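Metagenomic carboxyl esterase MGS0156 (Uncultured organism, PDB 5D8M) probably hydrolyses carboxylic ester bonds, as a carboxyl esterase built round the parallel sheet of an alpha/beta hydrolase. Local coordinates at residues Trp65-Glu70 with Ala249-Arg254; Pro295-Leu300 with Asn320-Pro325; Ala16-Val21 with Arg230-Ala235. All coordinates share one frame; numbering follows the deposited sequence. Where two conformers were deposited one is given.

Interaction 1. Residues Trp65-Glu70 with Ala249-Arg254; sequences WRLAGE and AAFASR
Trp65 and Phe251 lie flat against each other in an offset stack. The five-membered ring of the indole overlaps the phenyl ring, with centroids 3.8 Å apart and planes at 9°. Phe251 CE2 sits over one indole face, displaced toward the rim, 3.4 Å from Trp65 CE2. On the other member of the pair, Trp65 CD1 covers a face of the phenyl ring.

Phe251 also holds this neighbour by its backbone. Trp65 NE1 donates to Phe251 O at 2.7 Å, with an N-H...O angle of 150°. The oxygen lies near the indole plane, but the donor stands well above the carbonyl plane. A short bond and a stack from one residue therefore fix both the position and the tilt of the indole. The first torsion of Phe251 makes this possible: CG sits between its own N and carbonyl carbon (chi1 65°), which keeps the ring on the Trp65 side.

Leu67 completes the apolar patch at the edge of the phenyl ring. Its CD1 lies in the ring plane, 3.9 Å from Phe251 CZ. Leu67 then starts a type II beta turn that ends at Glu70, and Glu70 makes a salt bridge to Arg38 of helix 34-48. The contact thus joins the loop between helix 34-48 and strand 87-92 to the loop that follows strand 244-248, beside Tyr294, just after strand 290-293.

Interaction 2. Residues Pro295-Leu300 with Asn320-Pro325; sequences PNADHL and NSYPRP
Tyr322 lays its ring over the side chains of Pro295 and Ala297 and the backbone carbonyl of Asn296. Ala297 CB meets the ring obliquely, 3.5 Å from Tyr322 CD1. Asn296 O comes as near, 3.5 Å from Tyr322 CE1, and has a hydrogen-bond partner in Arg56. At the far end, Pro295 CB packs 3.6 Å from Tyr322 OH. The ring reaches this line because CG is anti to the backbone N (chi1 -175°). Pro323 CD covers one ring face from the next residue. The buried hydroxyl is hydrogen-bonded to Ile63 O, and Met41 of helix 34-48 also touches the side chain. A phenylalanine here would probably keep much of the packing but leave the Ile63 carbonyl without its hydroxyl partner.

Round Asp298 and Asn320 the contact turns polar. One water bridges the segments: its oxygen lies 3.0 Å from both Asp298 OD1, to which it donates, and Asn320 ND2, from which it accepts. The Asn320 amide is also bound to Phe306 N and Met304 O, which fixes its rotation. Arg324 grips the backbone of the same residue: Arg324 NH2 reaches Asn320 O at 2.7 Å, in the guanidinium plane and nearly straight (167°). That group also holds Ala301 O and forms a salt bridge to Asp109.

Pro323 is the N-cap of helix 324-338, so the contact sets the start of the last helix against the loop after strand 290-293. His299, in this loop, bonds through ND1 to Asp276. A histidine after the last strand, paired with an acid, is consistent with the catalytic triad of the alpha/beta-hydrolase fold.

Interaction 3. Residues Ala16-Val21 with Arg230-Ala235; sequences AMSPSV and RLRFLA
An extended run leaving helix 10-16 passes along helix 227-236, with Ser18 CA and Arg232 CA 5.8 Å apart at the nearest point. The touch is by van der Waals contact, without hydrogen bonds between the segments. Leu231 projects toward the run, and its CD1 does most of the touching. Met17, a selenomethionine, brings SE to 3.7 Å from Leu231 CD1. It does so by a bend: CG is anti to the backbone N and chi2 turns to 63°, which brings SE round to the helix. Ser20 approaches the same methyl from further along the chain, with OG 3.7 Å from Leu231 CD1.

Ser18 points at the helix and sets OG against the base of Arg232, 3.7 Å from Arg232 CB. Further out, Arg232 NH2 comes 3.8 Å from Ala16 O, near but not a bond.

Met17 also rests on Arg227 and Ala228, one turn earlier. Helix 227-236 turns another side to helix 159-170, through the Arg230-Glu166 salt bridge and Phe233 packing on Val169. Helix 227-236 thus lies between the run after helix 10-16, at the surface, and helix 159-170.

Overall arrangement
Interactions 1 and 2 are neighbours, with centres about 13 Å apart. They touch directly: Phe251 N lies 3.2 Å from Pro295 O and Phe251 O 3.2 Å from Ala297 N, both probable hydrogen bonds. Phe251 thus links the stack of interaction 1 to the loop of interaction 2. That loop carries His299, the probable triad histidine, so interaction 2 lies next to the likely active site, and interaction 1 is joined to it through Phe251. His299 O is bonded to NE2 of His157, the last residue of strand 151-157. Interaction 3 stands apart, about 25 Å from interaction 1 and 29 Å from interaction 2 between centres. It lies across the chain's centre from interaction 2, on the surface.

Interaction 1. Residues Trp65-Glu70 with Ala249-Arg254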
loop_
_atom_site.group_PDB
_atom_site.type_symbol
_atom_site.label_atom_id
_atom_site.label_comp_id
_atom_site.label_asym_id
_atom_site.label_seq_id
_atom_site.Cartn_x
_atom_site.Cartn_y
_atom_site.Cartn_z
ATOM N N TRP A 65 12.755 2.519 -8.740
ATOM C CA TRP A 65 14.138 2.083 -8.540
ATOM C C TRP A 65 14.454 0.919 -9.443
ATOM O O TRP A 65 13.604 0.058 -9.670
ATOM C CB TRP A 65 14.392 1.670 -7.088
ATOM C CG TRP A 65 14.451 2.814 -6.144
ATOM C CD1 TRP A 65 13.456 3.244 -5.310
ATOM C CD2 TRP A 65 15.560 3.691 -5.934
ATOM N NE1 TRP A 65 13.884 4.329 -4.584
ATOM C CE2 TRP A 65 15.169 4.631 -4.956
ATOM C CE3 TRP A 65 16.850 3.776 -6.477
ATOM C CZ2 TRP A 65 16.021 5.634 -4.501
ATOM C CZ3 TRP A 65 17.697 4.784 -6.023
ATOM C CH2 TRP A 65 17.275 5.700 -5.046
ATOM N N ARG A 66 15.684 0.901 -9.948
ATOM C CA ARG A 66 16.178 -0.212 -10.737
ATOM C C ARG A 66 16.946 -1.187 -9.864
ATOM O O ARG A 66 18.157 -1.083 -9.769
ATOM C CB ARG A 66 17.111 0.277 -11.850
ATOM C CG ARG A 66 16.483 1.217 -12.848
ATOM C CD ARG A 66 17.546 1.965 -13.651
ATOM N NE ARG A 66 18.227 2.969 -12.837
ATOM C CZ ARG A 66 19.187 3.778 -13.282
ATOM N NH1 ARG A 66 19.586 3.706 -14.546
ATOM N NH2 ARG A 66 19.743 4.668 -12.465
ATOM N N LEU A 67 16.253 -2.134 -9.243
ATOM C CA LEU A 67 16.912 -3.194 -8.497
ATOM C C LEU A 67 17.466 -4.203 -9.487
ATOM O O LEU A 67 17.122 -4.163 -10.663
ATOM C CB LEU A 67 15.951 -3.865 -7.500
ATOM C CG LEU A 67 16.040 -3.315 -6.059
ATOM C CD1 LEU A 67 15.493 -1.899 -5.971
ATOM C CD2 LEU A 67 15.373 -4.235 -5.044
ATOM N N ALA A 68 18.329 -5.097 -9.015
ATOM C CA ALA A 68 18.996 -6.059 -9.895
ATOM C C ALA A 68 18.008 -7.057 -10.496
ATOM O O ALA A 68 16.942 -7.323 -9.931
ATOM C CB ALA A 68 20.115 -6.810 -9.131
ATOM N N GLY A 69 18.372 -7.607 -11.645
ATOM C CA GLY A 69 17.583 -8.649 -12.276
ATOM C C GLY A 69 16.324 -8.173 -12.983
ATOM O O GLY A 69 15.534 -8.993 -13.427
ATOM N N GLU A 70 16.124 -6.864 -13.107
ATOM C CA GLU A 70 14.870 -6.401 -13.684
ATOM C C GLU A 70 14.721 -6.831 -15.153
ATOM O O GLU A 70 15.598 -6.582 -15.970
ATOM C CB GLU A 70 14.742 -4.884 -13.564
ATOM C CG GLU A 70 13.337 -4.379 -13.929
ATOM C CD GLU A 70 13.217 -2.878 -13.836
ATOM O OE1 GLU A 70 12.994 -2.235 -14.877
ATOM O OE2 GLU A 70 13.332 -2.333 -12.723
ATOM N N ALA A 249 6.598 -1.884 -3.476
ATOM C CA ALA A 249 7.266 -1.570 -2.224
ATOM C C ALA A 249 8.098 -0.286 -2.352
ATOM O O ALA A 249 9.096 -0.256 -3.063
ATOM C CB ALA A 249 8.141 -2.745 -1.787
ATOM N N ALA A 250 7.687 0.776 -1.656
ATOM C CA ALA A 250 8.352 2.068 -1.800
ATOM C C ALA A 250 9.587 2.211 -0.912
ATOM O O ALA A 250 9.677 1.607 0.170
ATOM C CB ALA A 250 7.371 3.189 -1.506
ATOM N N PHE A 251 10.551 2.997 -1.402
ATOM C CA PHE A 251 11.571 3.581 -0.559
ATOM C C PHE A 251 12.190 4.754 -1.288
ATOM O O PHE A 251 12.170 4.810 -2.515
ATOM C CB PHE A 251 12.638 2.540 -0.157
ATOM C CG PHE A 251 13.467 2.000 -1.303
ATOM C CD1 PHE A 251 13.077 0.851 -1.987
ATOM C CD2 PHE A 251 14.656 2.609 -1.656
ATOM C CE1 PHE A 251 13.856 0.343 -3.023
ATOM C CE2 PHE A 251 15.444 2.105 -2.683
ATOM C CZ PHE A 251 15.044 0.971 -3.372
ATOM N N ALA A 252 12.722 5.694 -0.520
ATOM C CA ALA A 252 13.458 6.819 -1.056
ATOM C C ALA A 252 14.747 6.950 -0.263
ATOM O O ALA A 252 14.884 6.343 0.793
ATOM C CB ALA A 252 12.638 8.097 -0.969
ATOM N N SER A 253 15.684 7.749 -0.759
ATOM C CA SER A 253 16.895 8.029 -0.008
ATOM C C SER A 253 16.490 8.788 1.232
ATOM O O SER A 253 15.373 9.306 1.301
ATOM C CB SER A 253 17.891 8.841 -0.837
ATOM O OG SER A 253 17.329 10.105 -1.167
ATOM N N ARG A 254 17.393 8.874 2.206
ATOM C CA ARG A 254 17.088 9.609 3.423
ATOM C C ARG A 254 16.703 11.063 3.141
ATOM O O ARG A 254 15.738 11.576 3.696
ATOM C CB ARG A 254 18.273 9.563 4.381
ATOM C CG ARG A 254 17.924 10.120 5.724
ATOM C CD ARG A 254 19.087 10.085 6.672
ATOM N NE ARG A 254 18.625 10.359 8.028
ATOM C CZ ARG A 254 18.408 11.574 8.534
ATOM N NH1 ARG A 254 17.993 11.694 9.791
ATOM N NH2 ARG A 254 18.606 12.667 7.800
#

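Interaction 2. Residues Pro295-Leu300 with Asn320-Pro325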
loop_
_atom_site.group_PDB
_atom_site.type_symbol
_atom_site.label_atom_id
_atom_site.label_comp_id
_atom_site.label_asym_id
_atom_site.label_seq_id
_atom_site.Cartn_x
_atom_site.Cartn_y
_atom_site.Cartn_z
ATOM N N PRO A 295 8.517 2.053 -6.110
ATOM C CA PRO A 295 8.372 3.505 -6.244
ATOM C C PRO A 295 9.413 4.249 -5.443
ATOM O O PRO A 295 9.626 3.922 -4.287
ATOM C CB PRO A 295 6.986 3.777 -5.677
ATOM C CG PRO A 295 6.239 2.479 -5.884
ATOM C CD PRO A 295 7.270 1.411 -5.639
ATOM N N ASN A 296 10.046 5.230 -6.069
ATOM C CA ASN A 296 11.033 6.083 -5.427
ATOM C C ASN A 296 10.326 7.189 -4.641
ATOM O O ASN A 296 10.150 8.307 -5.120
ATOM C CB ASN A 296 11.983 6.683 -6.486
ATOM C CG ASN A 296 13.204 7.331 -5.870
ATOM O OD1 ASN A 296 13.269 7.539 -4.638
ATOM N ND2 ASN A 296 14.177 7.682 -6.720
ATOM N N ALA A 297 9.922 6.864 -3.424
ATOM C CA ALA A 297 8.995 7.690 -2.682
ATOM C C ALA A 297 8.977 7.169 -1.254
ATOM O O ALA A 297 9.198 5.963 -1.044
ATOM C CB ALA A 297 7.561 7.604 -3.323
ATOM N N ASP A 298 8.663 8.024 -0.280
ATOM C CA ASP A 298 8.565 7.530 1.086
ATOM C C ASP A 298 7.130 7.030 1.308
ATOM O O ASP A 298 6.302 7.079 0.406
ATOM C CB ASP A 298 9.008 8.597 2.135
ATOM C CG ASP A 298 8.086 9.845 2.183
ATOM O OD1 ASP A 298 6.856 9.735 1.946
ATOM O OD2 ASP A 298 8.588 10.945 2.531
ATOM N N HIS A 299 6.861 6.532 2.504
ATOM C CA HIS A 299 5.595 5.877 2.815
ATOM C C HIS A 299 4.365 6.703 2.454
ATOM O O HIS A 299 3.382 6.169 1.948
ATOM C CB HIS A 299 5.565 5.533 4.307
ATOM C CG HIS A 299 4.451 4.615 4.688
ATOM N ND1 HIS A 299 4.410 3.293 4.296
ATOM C CD2 HIS A 299 3.330 4.830 5.422
ATOM C CE1 HIS A 299 3.322 2.729 4.788
ATOM N NE2 HIS A 299 2.647 3.641 5.467
ATOM N N LEU A 300 4.416 8.007 2.708
ATOM C CA LEU A 300 3.247 8.858 2.471
ATOM C C LEU A 300 3.177 9.380 1.042
ATOM O O LEU A 300 2.103 9.454 0.428
ATOM C CB LEU A 300 3.258 10.018 3.469
ATOM C CG LEU A 300 3.041 9.547 4.900
ATOM C CD1 LEU A 300 3.097 10.758 5.845
ATOM C CD2 LEU A 300 1.713 8.804 5.050
ATOM N N ASN A 320 6.508 15.076 -0.067
ATOM C CA ASN A 320 5.252 14.405 -0.418
ATOM C C ASN A 320 5.003 14.326 -1.925
ATOM O O ASN A 320 4.039 13.704 -2.374
ATOM C CB ASN A 320 4.087 15.130 0.267
ATOM C CG ASN A 320 2.783 14.350 0.198
ATOM O OD1 ASN A 320 1.804 14.807 -0.387
ATOM N ND2 ASN A 320 2.772 13.179 0.790
ATOM N N SER A 321 5.868 14.969 -2.700
ATOM C CA SER A 321 5.714 14.989 -4.153
ATOM C C SER A 321 6.085 13.646 -4.779
ATOM O O SER A 321 7.187 13.134 -4.569
ATOM C CB SER A 321 6.565 16.101 -4.766
ATOM O OG SER A 321 6.108 17.364 -4.333
ATOM N N TYR A 322 5.147 13.081 -5.533
ATOM C CA TYR A 322 5.369 11.850 -6.285
ATOM C C TYR A 322 4.260 11.772 -7.342
ATOM O O TYR A 322 3.155 12.253 -7.099
ATOM C CB TYR A 322 5.340 10.593 -5.387
ATOM C CG TYR A 322 5.691 9.353 -6.165
ATOM C CD1 TYR A 322 7.027 9.046 -6.459
ATOM C CD2 TYR A 322 4.698 8.514 -6.663
ATOM C CE1 TYR A 322 7.356 7.929 -7.203
ATOM C CE2 TYR A 322 5.021 7.402 -7.422
ATOM C CZ TYR A 322 6.339 7.118 -7.684
ATOM O OH TYR A 322 6.631 6.022 -8.442
ATOM N N PRO A 323 4.538 11.173 -8.517
ATOM C CA PRO A 323 3.454 11.083 -9.520
ATOM C C PRO A 323 2.421 9.994 -9.219
ATOM O O PRO A 323 2.327 9.000 -9.950
ATOM C CB PRO A 323 4.203 10.773 -10.826
ATOM C CG PRO A 323 5.475 10.107 -10.390
ATOM C CD PRO A 323 5.847 10.831 -9.097
ATOM N N ARG A 324 1.650 10.187 -8.150
ATOM C CA ARG A 324 0.566 9.250 -7.784
ATOM C C ARG A 324 -0.462 8.983 -8.915
ATOM O O ARG A 324 -0.849 7.823 -9.104
ATOM C CB ARG A 324 -0.157 9.756 -6.502
ATOM C CG ARG A 324 0.751 9.706 -5.226
ATOM C CD ARG A 324 0.058 10.323 -4.005
ATOM N NE ARG A 324 -0.103 11.777 -4.147
ATOM C CZ ARG A 324 0.822 12.658 -3.780
ATOM N NH1 ARG A 324 0.607 13.953 -3.938
ATOM N NH2 ARG A 324 1.962 12.234 -3.252
ATOM N N PRO A 325 -0.892 10.019 -9.683
ATOM C CA PRO A 325 -1.843 9.701 -10.758
ATOM C C PRO A 325 -1.279 8.723 -11.768
ATOM O O PRO A 325 -1.979 7.782 -12.158
ATOM C CB PRO A 325 -2.101 11.056 -11.425
ATOM C CG PRO A 325 -1.822 12.072 -10.318
ATOM C CD PRO A 325 -0.646 11.476 -9.597
HETATM O O HOH W 1 5.346 12.279 1.996
#

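Interaction 3. Residues Ala16-Val21 with Arg230-Ala235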
loop_
_atom_site.group_PDB
_atom_site.type_symbol
_atom_site.label_atom_id
_atom_site.label_comp_id
_atom_site.label_asym_id
_atom_site.label_seq_id
_atom_site.Cartn_x
_atom_site.Cartn_y
_atom_site.Cartn_z
ATOM N N ALA A 16 6.128 -15.819 20.636
ATOM C CA ALA A 16 5.066 -15.422 19.721
ATOM C C ALA A 16 5.475 -15.543 18.260
ATOM O O ALA A 16 4.631 -15.562 17.372
ATOM C CB ALA A 16 4.621 -13.994 20.026
HETATM N N MSE A 17 6.773 -15.640 18.006
HETATM C CA MSE A 17 7.268 -15.577 16.636
HETATM C C MSE A 17 7.190 -16.923 15.936
HETATM O O MSE A 17 7.601 -17.941 16.481
HETATM C CB MSE A 17 8.709 -15.071 16.616
HETATM C CG MSE A 17 9.294 -14.933 15.233
HETATM SE SE MSE A 17 8.365 -13.608 14.116
HETATM C CE MSE A 17 8.712 -12.039 15.137
ATOM N N SER A 18 6.661 -16.911 14.719
ATOM C CA SER A 18 6.702 -18.064 13.835
ATOM C C SER A 18 7.996 -18.042 13.015
ATOM O O SER A 18 8.407 -16.973 12.573
ATOM C CB SER A 18 5.495 -18.055 12.897
ATOM O OG SER A 18 4.297 -17.855 13.621
ATOM N N PRO A 19 8.630 -19.215 12.809
ATOM C CA PRO A 19 9.824 -19.305 11.959
ATOM C C PRO A 19 9.613 -18.613 10.627
ATOM O O PRO A 19 8.601 -18.842 9.953
ATOM C CB PRO A 19 10.005 -20.813 11.768
ATOM C CG PRO A 19 9.463 -21.388 13.010
ATOM C CD PRO A 19 8.265 -20.531 13.358
ATOM N N SER A 20 10.537 -17.735 10.279
ATOM C CA SER A 20 10.471 -17.019 9.025
ATOM C C SER A 20 11.850 -16.947 8.419
ATOM O O SER A 20 12.865 -17.154 9.095
ATOM C CB SER A 20 9.898 -15.608 9.237
ATOM O OG SER A 20 10.784 -14.842 10.059
ATOM N N VAL A 21 11.882 -16.663 7.134
ATOM C CA VAL A 21 13.125 -16.630 6.394
ATOM C C VAL A 21 13.070 -15.525 5.333
ATOM O O VAL A 21 12.036 -15.302 4.698
ATOM C CB VAL A 21 13.395 -18.006 5.748
ATOM C CG1 VAL A 21 12.202 -18.433 4.928
ATOM C CG2 VAL A 21 14.665 -17.993 4.916
ATOM N N ARG A 230 1.527 -10.728 12.051
ATOM C CA ARG A 230 1.390 -10.741 10.602
ATOM C C ARG A 230 2.035 -11.985 9.947
ATOM O O ARG A 230 1.478 -12.527 9.005
ATOM C CB ARG A 230 1.985 -9.452 10.014
ATOM C CG ARG A 230 1.182 -8.178 10.372
ATOM C CD ARG A 230 0.183 -7.739 9.264
ATOM N NE ARG A 230 -0.703 -8.821 8.832
ATOM C CZ ARG A 230 -1.914 -9.065 9.331
ATOM N NH1 ARG A 230 -2.444 -8.281 10.271
ATOM N NH2 ARG A 230 -2.632 -10.065 8.852
ATOM N N LEU A 231 3.191 -12.417 10.443
ATOM C CA LEU A 231 3.845 -13.633 9.931
ATOM C C LEU A 231 3.031 -14.883 10.269
ATOM O O LEU A 231 2.913 -15.793 9.456
ATOM C CB LEU A 231 5.255 -13.775 10.495
ATOM C CG LEU A 231 6.264 -12.827 9.841
ATOM C CD1 LEU A 231 7.606 -12.943 10.515
ATOM C CD2 LEU A 231 6.379 -13.104 8.351
ATOM N N ARG A 232 2.468 -14.906 11.468
ATOM C CA ARG A 232 1.611 -16.000 11.896
ATOM C C ARG A 232 0.343 -16.105 11.023
ATOM O O ARG A 232 -0.099 -17.207 10.678
ATOM C CB ARG A 232 1.242 -15.819 13.373
ATOM C CG ARG A 232 0.008 -16.575 13.800
ATOM C CD ARG A 232 0.323 -17.613 14.815
ATOM N NE ARG A 232 0.739 -17.033 16.086
ATOM C CZ ARG A 232 0.960 -17.752 17.186
ATOM N NH1 ARG A 232 0.800 -19.068 17.162
ATOM N NH2 ARG A 232 1.346 -17.156 18.305
ATOM N N PHE A 233 -0.237 -14.961 10.670
ATOM C CA PHE A 233 -1.383 -14.936 9.766
ATOM C C PHE A 233 -1.045 -15.618 8.455
ATOM O O PHE A 233 -1.825 -16.424 7.959
ATOM C CB PHE A 233 -1.831 -13.506 9.487
ATOM C CG PHE A 233 -2.887 -13.390 8.423
ATOM C CD1 PHE A 233 -4.212 -13.633 8.721
ATOM C CD2 PHE A 233 -2.556 -12.995 7.131
ATOM C CE1 PHE A 233 -5.206 -13.492 7.744
ATOM C CE2 PHE A 233 -3.544 -12.858 6.160
ATOM C CZ PHE A 233 -4.858 -13.093 6.471
ATOM N N LEU A 234 0.119 -15.283 7.898
ATOM C CA LEU A 234 0.510 -15.811 6.588
ATOM C C LEU A 234 0.925 -17.271 6.697
ATOM O O LEU A 234 0.793 -18.013 5.741
ATOM C CB LEU A 234 1.648 -14.979 5.984
ATOM C CG LEU A 234 1.227 -13.596 5.463
ATOM C CD1 LEU A 234 2.444 -12.787 5.041
ATOM C CD2 LEU A 234 0.285 -13.749 4.295
ATOM N N ALA A 235 1.453 -17.676 7.847
ATOM C CA ALA A 235 1.785 -19.087 8.069
ATOM C C ALA A 235 0.535 -19.949 8.193
ATOM O O ALA A 235 0.566 -21.136 7.865
ATOM C CB ALA A 235 2.650 -19.254 9.331
#